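Local structure of N2152 (Neocallimastix frontalis, 5U22) at residues T37-L47 against V59-P70; I244-E255 against V273-F282. The protein probably hydrolyses glycosidic bonds in rare arabinosyl substrates as a polyspecific family 39 glycoside hydrolase. All blocks are in the same frame, centred on the assembly; numbering follows the deposited sequence.

In the fold
Both contacts belong to the TIM barrel domain and lie close to the centre of the folded chain, their centres about 12 Å apart. Interaction 1 comes first in sequence and is complete before interaction 2 begins. Strands 66-70 and 275-278 are the outermost of the seven parallel strands, and residues 37-47 run between them, so that this irregular segment stands where a first barrel strand would be expected. Interaction 2 pairs strand 242-247 with strand 275-278. The two contacts also meet directly: Cys-39 O faces Gly-276 N and Ala-40 O faces Tyr-247 OH, both probable hydrogen bonds. Together they close the barrel beside the pocket that holds BTB.

Interaction 1: residues T37-L47 against V59-P70; sequences THCASGAHYGL and VAPLNINVMRAP
Arg-68 and His-44 meet where residues 37-47, an irregular segment closing the TIM barrel, run beside strand 66-70. Arg-68 NH1 sits over the centre of the His-44 imidazole, 3.2 Å above the ring plane, with the guanidinium turned 44° from that plane. The opposite face of the imidazole carries Tyr-45 CD1, so the ring is sandwiched. It reaches this position because its CG is trans to the main-chain nitrogen (chi1 -173°). The guanidinium is fixed from farther out: Glu-143 and Glu-246 form salt bridges to NE and NH1, and Asn-146 accepts from NH2.

Two residues along the strand, Pro-70 CD lies over one face of the Tyr-45 ring, 3.7 Å from its centroid, a CH-pi contact; the phenol oxygen is held by Asp-105. Behind these side chains is a single backbone bridge. Arg-68 O accepts from Tyr-45 N at 3.0 Å, while Arg-68 N gives a 3.3 Å bond to Ala-43 O. Met-67 bends at chi2 and chi3, which brings its sulfur beside Ala-43 N and its CE to 3.8 Å from Leu-47 CB. At Gly-42 the chains come so close that a CB would collide with Val-66 O; instead its CA makes a CH...O contact there.

At the other end Asn-65 grips the turn twice, through N to Ser-41 O (2.8 Å) and through ND2 to Cys-39 O (3.2 Å), the latter partner lying in the amide plane. Arg-98, bonded to OD1, and the carbonyl of Asp-274, bonded to ND2, position that amide in turn. Beyond it, one water accepts from Ser-41 OG and donates to Leu-62 O at 2.7 Å.

Interaction 2: residues I244-E255 against V273-F282; sequences INEYCDENHDLE and VDSGMITWWF. With BTB (2-[bis-(2-hydroxy-ethyl)-amino]-2-hydroxymethyl-propane-1,3-diol), chain B; EDO (1,2-ethanediol), chain C.
His-252 lies flat on Trp-281 in a face-to-face stack, the imidazole and six-membered ring centroids 3.5 Å apart and the planes only 9° from parallel. BTB C6 covers the opposite face of the indole, while Cys-248 SG approaches the edge of the indole, 3.9 Å from Trp-281 CD1. A CH-pi contact sets Ile-278 CA over the centre of the Tyr-247 ring. That ring turns back across strand 275-278 because its CG lies between the main-chain nitrogen and carbonyl carbon (chi1 68°), and its hydroxyl bonds to Ala-40 O and Tyr-306. Replacing Trp-281 with an alanine would probably leave His-252 without its stacking partner and freer to turn, and would strip one wall from the BTB site.

Among the backbone bonds, Ile-244 N donates to Ser-275 O at 2.9 Å and Met-277 N to Ile-244 O at 3.0 Å. These join the parallel strands of a beta-alpha-beta unit, crossed over through helix 258-270, within the TIM barrel. A beta bulge then shifts the register by one, so that Tyr-247 N makes only a weak bond to Met-277 O before Thr-279 N regains Tyr-247 O.

Two carboxylates add polar bonds. Glu-255 OE2 takes Trp-281 N on its syn lone pair (2.9 Å) and Thr-279 OG1 on its anti side (2.6 Å), tying the loop after the strand; Ser-291 and a water hold OE1. Glu-246, placed where clan GH-A hydrolases usually carry their nucleophile, accepts BTB O6 on OE1 at 2.5 Å and BTB O1 on OE2 at 2.6 Å. Trp-280 N also donates to O6, and Trp-280 O accepts from O8.

Interaction 1: residues T37-L47 against V59-P70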
loop_
_atom_site.group_PDB
_atom_site.type_symbol
_atom_site.label_atom_id
_atom_site.label_comp_id
_atom_site.label_asym_id
_atom_site.label_seq_id
_atom_site.Cartn_x
_atom_site.Cartn_y
_atom_site.Cartn_z
ATOM N N THR A 37 7.720 1.053 8.652
ATOM C CA THR A 37 7.630 -0.187 7.895
ATOM C C THR A 37 7.368 0.029 6.412
ATOM O O THR A 37 7.397 -0.946 5.650
ATOM C CB THR A 37 6.523 -1.085 8.461
ATOM O OG1 THR A 37 5.248 -0.485 8.195
ATOM C CG2 THR A 37 6.690 -1.258 9.969
ATOM N N HIS A 38 7.128 1.267 5.980
ATOM C CA HIS A 38 6.809 1.580 4.585
ATOM C C HIS A 38 5.652 0.716 4.101
ATOM O O HIS A 38 5.688 0.124 3.019
ATOM C CB HIS A 38 8.046 1.426 3.701
ATOM C CG HIS A 38 9.298 1.856 4.390
ATOM N ND1 HIS A 38 10.229 0.959 4.868
ATOM C CD2 HIS A 38 9.728 3.083 4.763
ATOM C CE1 HIS A 38 11.203 1.622 5.471
ATOM N NE2 HIS A 38 10.922 2.913 5.423
ATOM N N CYS A 39 4.609 0.657 4.928
ATOM C CA CYS A 39 3.556 -0.331 4.718
ATOM C C CYS A 39 2.888 -0.178 3.359
ATOM O O CYS A 39 2.491 -1.179 2.761
ATOM C CB CYS A 39 2.515 -0.249 5.840
ATOM S SG CYS A 39 1.520 1.274 5.917
ATOM N N ALA A 40 2.787 1.044 2.837
ATOM C CA ALA A 40 2.085 1.274 1.581
ATOM C C ALA A 40 2.992 1.160 0.357
ATOM O O ALA A 40 2.553 1.492 -0.748
ATOM C CB ALA A 40 1.397 2.648 1.604
ATOM N N SER A 41 4.229 0.673 0.520
ATOM C CA SER A 41 5.199 0.614 -0.578
ATOM C C SER A 41 5.069 -0.726 -1.293
ATOM O O SER A 41 5.796 -1.687 -1.018
ATOM C CB SER A 41 6.622 0.813 -0.068
ATOM O OG SER A 41 6.786 2.045 0.605
ATOM N N GLY A 42 4.135 -0.781 -2.241
ATOM C CA GLY A 42 3.943 -1.985 -3.041
ATOM C C GLY A 42 2.918 -1.720 -4.123
ATOM O O GLY A 42 2.249 -0.685 -4.123
ATOM N N ALA A 43 2.795 -2.679 -5.051
ATOM C CA ALA A 43 1.862 -2.517 -6.168
ATOM C C ALA A 43 1.425 -3.865 -6.725
ATOM O O ALA A 43 2.200 -4.823 -6.756
ATOM C CB ALA A 43 2.476 -1.685 -7.298
ATOM N N HIS A 44 0.172 -3.912 -7.179
ATOM C CA HIS A 44 -0.376 -5.076 -7.870
ATOM C C HIS A 44 0.176 -5.142 -9.290
ATOM O O HIS A 44 0.080 -4.165 -10.033
ATOM C CB HIS A 44 -1.901 -4.979 -7.895
ATOM C CG HIS A 44 -2.577 -6.198 -8.432
ATOM N ND1 HIS A 44 -2.177 -7.469 -8.089
ATOM C CD2 HIS A 44 -3.636 -6.345 -9.265
ATOM C CE1 HIS A 44 -2.951 -8.351 -8.696
ATOM N NE2 HIS A 44 -3.851 -7.695 -9.409
ATOM N N TYR A 45 0.757 -6.293 -9.668
ATOM C CA TYR A 45 1.463 -6.436 -10.952
ATOM C C TYR A 45 2.490 -5.324 -11.153
ATOM O O TYR A 45 2.798 -4.938 -12.287
ATOM C CB TYR A 45 0.505 -6.453 -12.147
ATOM C CG TYR A 45 -0.240 -7.749 -12.401
ATOM C CD1 TYR A 45 -1.347 -8.102 -11.634
ATOM C CD2 TYR A 45 0.134 -8.593 -13.457
ATOM C CE1 TYR A 45 -2.058 -9.263 -11.895
ATOM C CE2 TYR A 45 -0.572 -9.774 -13.719
ATOM C CZ TYR A 45 -1.670 -10.092 -12.941
ATOM O OH TYR A 45 -2.373 -11.251 -13.192
ATOM N N GLY A 46 2.998 -4.763 -10.051
ATOM C CA GLY A 46 3.945 -3.674 -10.171
ATOM C C GLY A 46 5.327 -4.135 -10.546
ATOM O O GLY A 46 6.102 -3.355 -11.104
ATOM N N LEU A 47 5.639 -5.392 -10.252
ATOM C CA LEU A 47 6.905 -6.014 -10.606
ATOM C C LEU A 47 6.582 -7.309 -11.327
ATOM O O LEU A 47 5.805 -8.115 -10.812
ATOM C CB LEU A 47 7.749 -6.292 -9.358
ATOM C CG LEU A 47 9.069 -7.037 -9.549
ATOM C CD1 LEU A 47 9.989 -6.268 -10.483
ATOM C CD2 LEU A 47 9.742 -7.270 -8.193
ATOM N N VAL A 59 13.789 -0.642 -8.559
ATOM C CA VAL A 59 13.028 -1.354 -7.534
ATOM C C VAL A 59 13.735 -1.267 -6.190
ATOM O O VAL A 59 13.151 -0.824 -5.191
ATOM C CB VAL A 59 12.810 -2.824 -7.935
ATOM C CG1 VAL A 59 11.971 -3.535 -6.893
ATOM C CG2 VAL A 59 12.169 -2.914 -9.321
ATOM N N ALA A 60 14.988 -1.705 -6.159
ATOM C CA ALA A 60 15.757 -1.707 -4.918
ATOM C C ALA A 60 15.711 -0.388 -4.148
ATOM O O ALA A 60 15.590 -0.438 -2.910
ATOM C CB ALA A 60 17.217 -2.092 -5.220
ATOM N N PRO A 61 15.803 0.791 -4.774
ATOM C CA PRO A 61 15.836 2.034 -3.981
ATOM C C PRO A 61 14.545 2.356 -3.266
ATOM O O PRO A 61 14.545 3.246 -2.406
ATOM C CB PRO A 61 16.149 3.109 -5.025
ATOM C CG PRO A 61 16.837 2.359 -6.123
ATOM C CD PRO A 61 16.081 1.072 -6.195
ATOM N N LEU A 62 13.451 1.684 -3.586
ATOM C CA LEU A 62 12.161 2.045 -3.015
ATOM C C LEU A 62 11.893 1.405 -1.663
ATOM O O LEU A 62 10.914 1.781 -1.010
ATOM C CB LEU A 62 11.036 1.657 -3.979
ATOM C CG LEU A 62 10.988 2.461 -5.274
ATOM C CD1 LEU A 62 9.800 2.032 -6.103
ATOM C CD2 LEU A 62 10.929 3.954 -4.943
ATOM N N ASN A 63 12.709 0.442 -1.235
ATOM C CA ASN A 63 12.499 -0.221 0.057
ATOM C C ASN A 63 11.110 -0.863 0.111
ATOM O O ASN A 63 10.348 -0.679 1.063
ATOM C CB ASN A 63 12.693 0.776 1.204
ATOM C CG ASN A 63 13.297 0.149 2.437
ATOM O OD1 ASN A 63 13.656 -1.030 2.448
ATOM N ND2 ASN A 63 13.432 0.950 3.490
ATOM N N ILE A 64 10.791 -1.616 -0.947
ATOM C CA ILE A 64 9.497 -2.271 -1.102
ATOM C C ILE A 64 9.104 -3.058 0.142
ATOM O O ILE A 64 9.930 -3.744 0.756
ATOM C CB ILE A 64 9.558 -3.191 -2.335
ATOM C CG1 ILE A 64 9.705 -2.366 -3.621
ATOM C CG2 ILE A 64 8.328 -4.090 -2.407
ATOM C CD1 ILE A 64 8.503 -1.473 -3.906
ATOM N N ASN A 65 7.815 -2.983 0.498
ATOM C CA ASN A 65 7.255 -3.786 1.577
ATOM C C ASN A 65 6.675 -5.073 1.001
ATOM O O ASN A 65 7.335 -6.117 1.019
ATOM C CB ASN A 65 6.196 -2.986 2.348
ATOM C CG ASN A 65 5.639 -3.736 3.527
ATOM O OD1 ASN A 65 6.335 -4.523 4.174
ATOM N ND2 ASN A 65 4.366 -3.502 3.817
ATOM N N VAL A 66 5.462 -5.017 0.455
ATOM C CA VAL A 66 4.794 -6.207 -0.065
ATOM C C VAL A 66 4.235 -5.893 -1.442
ATOM O O VAL A 66 3.452 -4.945 -1.593
ATOM C CB VAL A 66 3.663 -6.698 0.855
ATOM C CG1 VAL A 66 3.090 -7.986 0.304
ATOM C CG2 VAL A 66 4.163 -6.905 2.272
ATOM N N MET A 67 4.623 -6.696 -2.442
ATOM C CA MET A 67 4.012 -6.629 -3.761
ATOM C C MET A 67 2.862 -7.627 -3.855
ATOM O O MET A 67 2.632 -8.431 -2.949
ATOM C CB MET A 67 5.043 -6.918 -4.857
ATOM C CG MET A 67 6.261 -6.024 -4.815
ATOM S SD MET A 67 5.928 -4.268 -5.124
ATOM C CE MET A 67 5.689 -4.213 -6.901
ATOM N N ARG A 68 2.147 -7.602 -4.984
ATOM C CA ARG A 68 1.108 -8.585 -5.275
ATOM C C ARG A 68 1.276 -9.076 -6.703
ATOM O O ARG A 68 1.562 -8.290 -7.612
ATOM C CB ARG A 68 -0.291 -7.985 -5.074
ATOM C CG ARG A 68 -1.482 -8.960 -5.170
ATOM C CD ARG A 68 -2.644 -8.259 -4.471
ATOM N NE ARG A 68 -3.959 -8.900 -4.477
ATOM C CZ ARG A 68 -4.986 -8.492 -5.228
ATOM N NH1 ARG A 68 -4.835 -7.503 -6.106
ATOM N NH2 ARG A 68 -6.163 -9.090 -5.115
ATOM N N ALA A 69 1.125 -10.382 -6.893
ATOM C CA ALA A 69 1.381 -10.980 -8.195
ATOM C C ALA A 69 0.475 -12.185 -8.368
ATOM O O ALA A 69 0.058 -12.792 -7.373
ATOM C CB ALA A 69 2.857 -11.393 -8.345
ATOM N N PRO A 70 0.157 -12.555 -9.609
ATOM C CA PRO A 70 -0.689 -13.729 -9.850
ATOM C C PRO A 70 0.043 -15.025 -9.552
ATOM O O PRO A 70 1.239 -15.161 -9.813
ATOM C CB PRO A 70 -1.004 -13.626 -11.347
ATOM C CG PRO A 70 0.213 -12.885 -11.920
ATOM C CD PRO A 70 0.506 -11.850 -10.860
HETATM O O HOH W 1 8.581 3.210 -1.206
HETATM O O HOH W 2 4.231 -7.501 -8.409
#

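Interaction 2: residues I244-E255 against V273-F282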
loop_
_atom_site.group_PDB
_atom_site.type_symbol
_atom_site.label_atom_id
_atom_site.label_comp_id
_atom_site.label_asym_id
_atom_site.label_seq_id
_atom_site.Cartn_x
_atom_site.Cartn_y
_atom_site.Cartn_z
ATOM N N ILE A 244 -4.382 -3.679 2.418
ATOM C CA ILE A 244 -5.213 -3.014 1.421
ATOM C C ILE A 244 -4.497 -3.202 0.096
ATOM O O ILE A 244 -3.722 -2.339 -0.318
ATOM C CB ILE A 244 -5.435 -1.524 1.750
ATOM C CG1 ILE A 244 -6.025 -1.378 3.155
ATOM C CG2 ILE A 244 -6.362 -0.861 0.724
ATOM C CD1 ILE A 244 -7.309 -2.184 3.374
ATOM N N ASN A 245 -4.717 -4.341 -0.565
ATOM C CA ASN A 245 -3.764 -4.757 -1.581
ATOM C C ASN A 245 -4.134 -4.286 -2.976
ATOM O O ASN A 245 -3.522 -4.736 -3.948
ATOM C CB ASN A 245 -3.516 -6.281 -1.532
ATOM C CG ASN A 245 -4.774 -7.118 -1.673
ATOM O OD1 ASN A 245 -5.801 -6.654 -2.173
ATOM N ND2 ASN A 245 -4.686 -8.379 -1.257
ATOM N N GLU A 246 -5.087 -3.355 -3.082
ATOM C CA GLU A 246 -5.217 -2.451 -4.226
ATOM C C GLU A 246 -5.713 -1.117 -3.700
ATOM O O GLU A 246 -6.732 -1.083 -3.007
ATOM C CB GLU A 246 -6.197 -2.980 -5.284
ATOM C CG GLU A 246 -5.749 -4.303 -5.952
ATOM C CD GLU A 246 -6.669 -4.708 -7.080
ATOM O OE1 GLU A 246 -7.225 -3.794 -7.714
ATOM O OE2 GLU A 246 -6.840 -5.927 -7.322
ATOM N N TYR A 247 -5.016 -0.022 -4.019
ATOM C CA TYR A 247 -5.518 1.291 -3.623
ATOM C C TYR A 247 -5.219 2.343 -4.680
ATOM O O TYR A 247 -4.152 2.333 -5.297
ATOM C CB TYR A 247 -4.948 1.757 -2.266
ATOM C CG TYR A 247 -3.462 2.087 -2.183
ATOM C CD1 TYR A 247 -2.549 1.155 -1.694
ATOM C CD2 TYR A 247 -2.987 3.356 -2.503
ATOM C CE1 TYR A 247 -1.198 1.461 -1.580
ATOM C CE2 TYR A 247 -1.645 3.667 -2.402
ATOM C CZ TYR A 247 -0.757 2.726 -1.934
ATOM O OH TYR A 247 0.575 3.042 -1.822
ATOM N N CYS A 248 -6.161 3.269 -4.853
ATOM C CA CYS A 248 -6.044 4.332 -5.849
ATOM C C CYS A 248 -7.147 5.341 -5.601
ATOM O O CYS A 248 -8.212 4.989 -5.093
ATOM C CB CYS A 248 -6.168 3.768 -7.270
ATOM S SG CYS A 248 -5.783 4.915 -8.621
ATOM N N ASP A 249 -6.876 6.597 -5.951
ATOM C CA ASP A 249 -7.937 7.590 -6.033
ATOM C C ASP A 249 -9.048 7.089 -6.950
ATOM O O ASP A 249 -8.814 6.275 -7.848
ATOM C CB ASP A 249 -7.378 8.912 -6.575
ATOM C CG ASP A 249 -8.396 10.024 -6.523
ATOM O OD1 ASP A 249 -8.574 10.594 -5.430
ATOM O OD2 ASP A 249 -9.044 10.308 -7.552
ATOM N N GLU A 250 -10.271 7.590 -6.728
ATOM C CA GLU A 250 -11.390 7.226 -7.597
ATOM C C GLU A 250 -11.074 7.474 -9.068
ATOM O O GLU A 250 -11.524 6.715 -9.938
ATOM C CB GLU A 250 -12.656 7.992 -7.186
ATOM C CG GLU A 250 -12.564 9.531 -7.287
ATOM C CD GLU A 250 -13.500 10.240 -6.309
ATOM O OE1 GLU A 250 -13.307 10.075 -5.087
ATOM O OE2 GLU A 250 -14.436 10.948 -6.756
ATOM N N ASN A 251 -10.308 8.518 -9.375
ATOM C CA ASN A 251 -9.833 8.752 -10.741
ATOM C C ASN A 251 -8.626 7.849 -11.014
ATOM O O ASN A 251 -7.549 8.047 -10.437
ATOM C CB ASN A 251 -9.475 10.227 -10.918
ATOM C CG ASN A 251 -9.073 10.570 -12.342
ATOM O OD1 ASN A 251 -8.816 9.690 -13.163
ATOM N ND2 ASN A 251 -9.022 11.855 -12.639
ATOM N N HIS A 252 -8.794 6.866 -11.907
ATOM C CA HIS A 252 -7.711 5.923 -12.203
ATOM C C HIS A 252 -6.443 6.631 -12.662
ATOM O O HIS A 252 -5.341 6.097 -12.506
ATOM C CB HIS A 252 -8.128 4.941 -13.305
ATOM C CG HIS A 252 -9.375 4.159 -13.014
ATOM N ND1 HIS A 252 -9.956 3.329 -13.950
ATOM C CD2 HIS A 252 -10.147 4.072 -11.904
ATOM C CE1 HIS A 252 -11.028 2.760 -13.426
ATOM N NE2 HIS A 252 -11.177 3.208 -12.193
ATOM N N ASP A 253 -6.581 7.800 -13.289
ATOM C CA ASP A 253 -5.416 8.494 -13.821
ATOM C C ASP A 253 -4.496 9.032 -12.729
ATOM O O ASP A 253 -3.376 9.450 -13.036
ATOM C CB ASP A 253 -5.865 9.633 -14.738
ATOM C CG ASP A 253 -6.540 9.132 -15.994
ATOM O OD1 ASP A 253 -6.229 7.996 -16.432
ATOM O OD2 ASP A 253 -7.374 9.881 -16.554
ATOM N N LEU A 254 -4.937 9.028 -11.479
ATOM C CA LEU A 254 -4.117 9.472 -10.358
ATOM C C LEU A 254 -3.340 8.330 -9.710
ATOM O O LEU A 254 -2.684 8.547 -8.681
ATOM C CB LEU A 254 -4.991 10.167 -9.307
ATOM C CG LEU A 254 -5.804 11.399 -9.738
ATOM C CD1 LEU A 254 -6.059 12.338 -8.558
ATOM C CD2 LEU A 254 -5.177 12.152 -10.907
ATOM N N GLU A 255 -3.410 7.128 -10.278
ATOM C CA GLU A 255 -2.573 6.030 -9.814
ATOM C C GLU A 255 -1.115 6.466 -9.833
ATOM O O GLU A 255 -0.631 7.013 -10.828
ATOM C CB GLU A 255 -2.780 4.800 -10.714
ATOM C CG GLU A 255 -2.178 3.504 -10.189
ATOM C CD GLU A 255 -2.357 2.358 -11.164
ATOM O OE1 GLU A 255 -1.434 2.121 -11.986
ATOM O OE2 GLU A 255 -3.440 1.726 -11.136
ATOM N N VAL A 273 -1.861 -0.042 9.155
ATOM C CA VAL A 273 -2.066 -1.034 8.109
ATOM C C VAL A 273 -0.782 -1.829 7.917
ATOM O O VAL A 273 0.324 -1.275 7.922
ATOM C CB VAL A 273 -2.509 -0.336 6.815
ATOM C CG1 VAL A 273 -2.358 -1.261 5.614
ATOM C CG2 VAL A 273 -3.951 0.113 6.955
ATOM N N ASP A 274 -0.925 -3.144 7.761
ATOM C CA ASP A 274 0.255 -3.986 7.621
ATOM C C ASP A 274 0.905 -3.811 6.253
ATOM O O ASP A 274 2.137 -3.718 6.149
ATOM C CB ASP A 274 -0.115 -5.449 7.861
ATOM C CG ASP A 274 1.095 -6.324 7.999
ATOM O OD1 ASP A 274 1.846 -6.140 8.979
ATOM O OD2 ASP A 274 1.292 -7.195 7.138
ATOM N N SER A 275 0.102 -3.785 5.188
ATOM C CA SER A 275 0.634 -3.595 3.847
ATOM C C SER A 275 -0.427 -2.959 2.970
ATOM O O SER A 275 -1.623 -3.168 3.168
ATOM C CB SER A 275 1.099 -4.915 3.214
ATOM O OG SER A 275 0.035 -5.847 3.062
ATOM N N GLY A 276 0.028 -2.173 1.998
ATOM C CA GLY A 276 -0.862 -1.619 0.998
ATOM C C GLY A 276 -0.215 -1.695 -0.369
ATOM O O GLY A 276 0.995 -1.478 -0.483
ATOM N N MET A 277 -0.987 -2.021 -1.406
ATOM C CA MET A 277 -0.472 -2.126 -2.767
ATOM C C MET A 277 -1.249 -1.203 -3.691
ATOM O O MET A 277 -2.481 -1.200 -3.679
ATOM C CB MET A 277 -0.571 -3.560 -3.299
ATOM C CG MET A 277 0.565 -4.468 -2.887
ATOM S SD MET A 277 0.082 -5.838 -1.829
ATOM C CE MET A 277 -0.286 -4.911 -0.397
ATOM N N ILE A 278 -0.521 -0.467 -4.534
ATOM C CA ILE A 278 -1.156 0.353 -5.546
ATOM C C ILE A 278 -1.898 -0.531 -6.557
ATOM O O ILE A 278 -1.511 -1.679 -6.818
ATOM C CB ILE A 278 -0.092 1.234 -6.223
ATOM C CG1 ILE A 278 0.567 2.132 -5.170
ATOM C CG2 ILE A 278 -0.689 2.104 -7.335
ATOM C CD1 ILE A 278 1.803 2.820 -5.689
ATOM N N THR A 279 -2.990 0.004 -7.107
ATOM C CA THR A 279 -3.750 -0.669 -8.151
ATOM C C THR A 279 -2.898 -0.951 -9.383
ATOM O O THR A 279 -1.768 -0.468 -9.537
ATOM C CB THR A 279 -4.951 0.182 -8.587
ATOM O OG1 THR A 279 -4.534 1.549 -8.770
ATOM C CG2 THR A 279 -6.071 0.105 -7.560
ATOM N N TRP A 280 -3.475 -1.762 -10.277
ATOM C CA TRP A 280 -2.979 -1.972 -11.643
ATOM C C TRP A 280 -4.150 -1.676 -12.570
ATOM O O TRP A 280 -4.798 -2.594 -13.085
ATOM C CB TRP A 280 -2.455 -3.384 -11.826
ATOM C CG TRP A 280 -1.937 -3.671 -13.214
ATOM C CD1 TRP A 280 -1.165 -2.857 -13.996
ATOM C CD2 TRP A 280 -2.168 -4.859 -13.972
ATOM N NE1 TRP A 280 -0.881 -3.479 -15.187
ATOM C CE2 TRP A 280 -1.499 -4.705 -15.203
ATOM C CE3 TRP A 280 -2.877 -6.044 -13.727
ATOM C CZ2 TRP A 280 -1.517 -5.692 -16.186
ATOM C CZ3 TRP A 280 -2.887 -7.024 -14.697
ATOM C CH2 TRP A 280 -2.211 -6.845 -15.913
ATOM N N TRP A 281 -4.442 -0.391 -12.767
ATOM C CA TRP A 281 -5.555 -0.040 -13.641
ATOM C C TRP A 281 -5.200 -0.110 -15.119
ATOM O O TRP A 281 -6.103 -0.273 -15.944
ATOM C CB TRP A 281 -6.076 1.368 -13.335
ATOM C CG TRP A 281 -7.036 1.426 -12.197
ATOM C CD1 TRP A 281 -6.881 2.121 -11.034
ATOM C CD2 TRP A 281 -8.299 0.763 -12.106
ATOM N NE1 TRP A 281 -7.978 1.941 -10.227
ATOM C CE2 TRP A 281 -8.863 1.112 -10.866
ATOM C CE3 TRP A 281 -9.020 -0.074 -12.964
ATOM C CZ2 TRP A 281 -10.104 0.640 -10.452
ATOM C CZ3 TRP A 281 -10.248 -0.537 -12.556
ATOM C CH2 TRP A 281 -10.781 -0.181 -11.308
ATOM N N PHE A 282 -3.924 0.017 -15.475
ATOM C CA PHE A 282 -3.517 0.139 -16.873
ATOM C C PHE A 282 -2.891 -1.178 -17.311
ATOM O O PHE A 282 -1.673 -1.360 -17.301
ATOM C CB PHE A 282 -2.622 1.339 -17.027
ATOM C CG PHE A 282 -3.310 2.579 -16.591
ATOM C CD1 PHE A 282 -4.311 3.121 -17.372
ATOM C CD2 PHE A 282 -3.068 3.120 -15.335
ATOM C CE1 PHE A 282 -5.015 4.237 -16.944
ATOM C CE2 PHE A 282 -3.763 4.229 -14.909
ATOM C CZ PHE A 282 -4.743 4.792 -15.725
HETATM C C1 BTB B . -9.186 -5.717 -9.565
HETATM O O1 BTB B . -7.978 -6.458 -9.566
HETATM C C2 BTB B . -9.366 -5.195 -11.045
HETATM C C3 BTB B . -10.794 -4.560 -11.201
HETATM O O3 BTB B . -11.213 -3.954 -10.003
HETATM C C4 BTB B . -9.340 -6.488 -11.909
HETATM O O4 BTB B . -9.837 -6.237 -13.211
HETATM N N BTB B . -8.243 -4.163 -11.349
HETATM C C5 BTB B . -8.485 -2.880 -10.633
HETATM C C6 BTB B . -7.170 -2.097 -10.469
HETATM O O6 BTB B . -6.197 -2.922 -9.854
HETATM C C7 BTB B . -8.175 -3.814 -12.831
HETATM C C8 BTB B . -7.036 -4.608 -13.519
HETATM O O8 BTB B . -6.024 -4.869 -12.616
HETATM C C1 EDO C . -8.187 2.513 -17.348
HETATM O O1 EDO C . -8.361 3.492 -16.315
HETATM C C2 EDO C . -8.802 1.197 -16.887
HETATM O O2 EDO C . -10.182 1.418 -16.561
HETATM O O HOH W 3 -9.560 3.760 -8.424
HETATM O O HOH W 4 -1.516 0.334 -13.922
#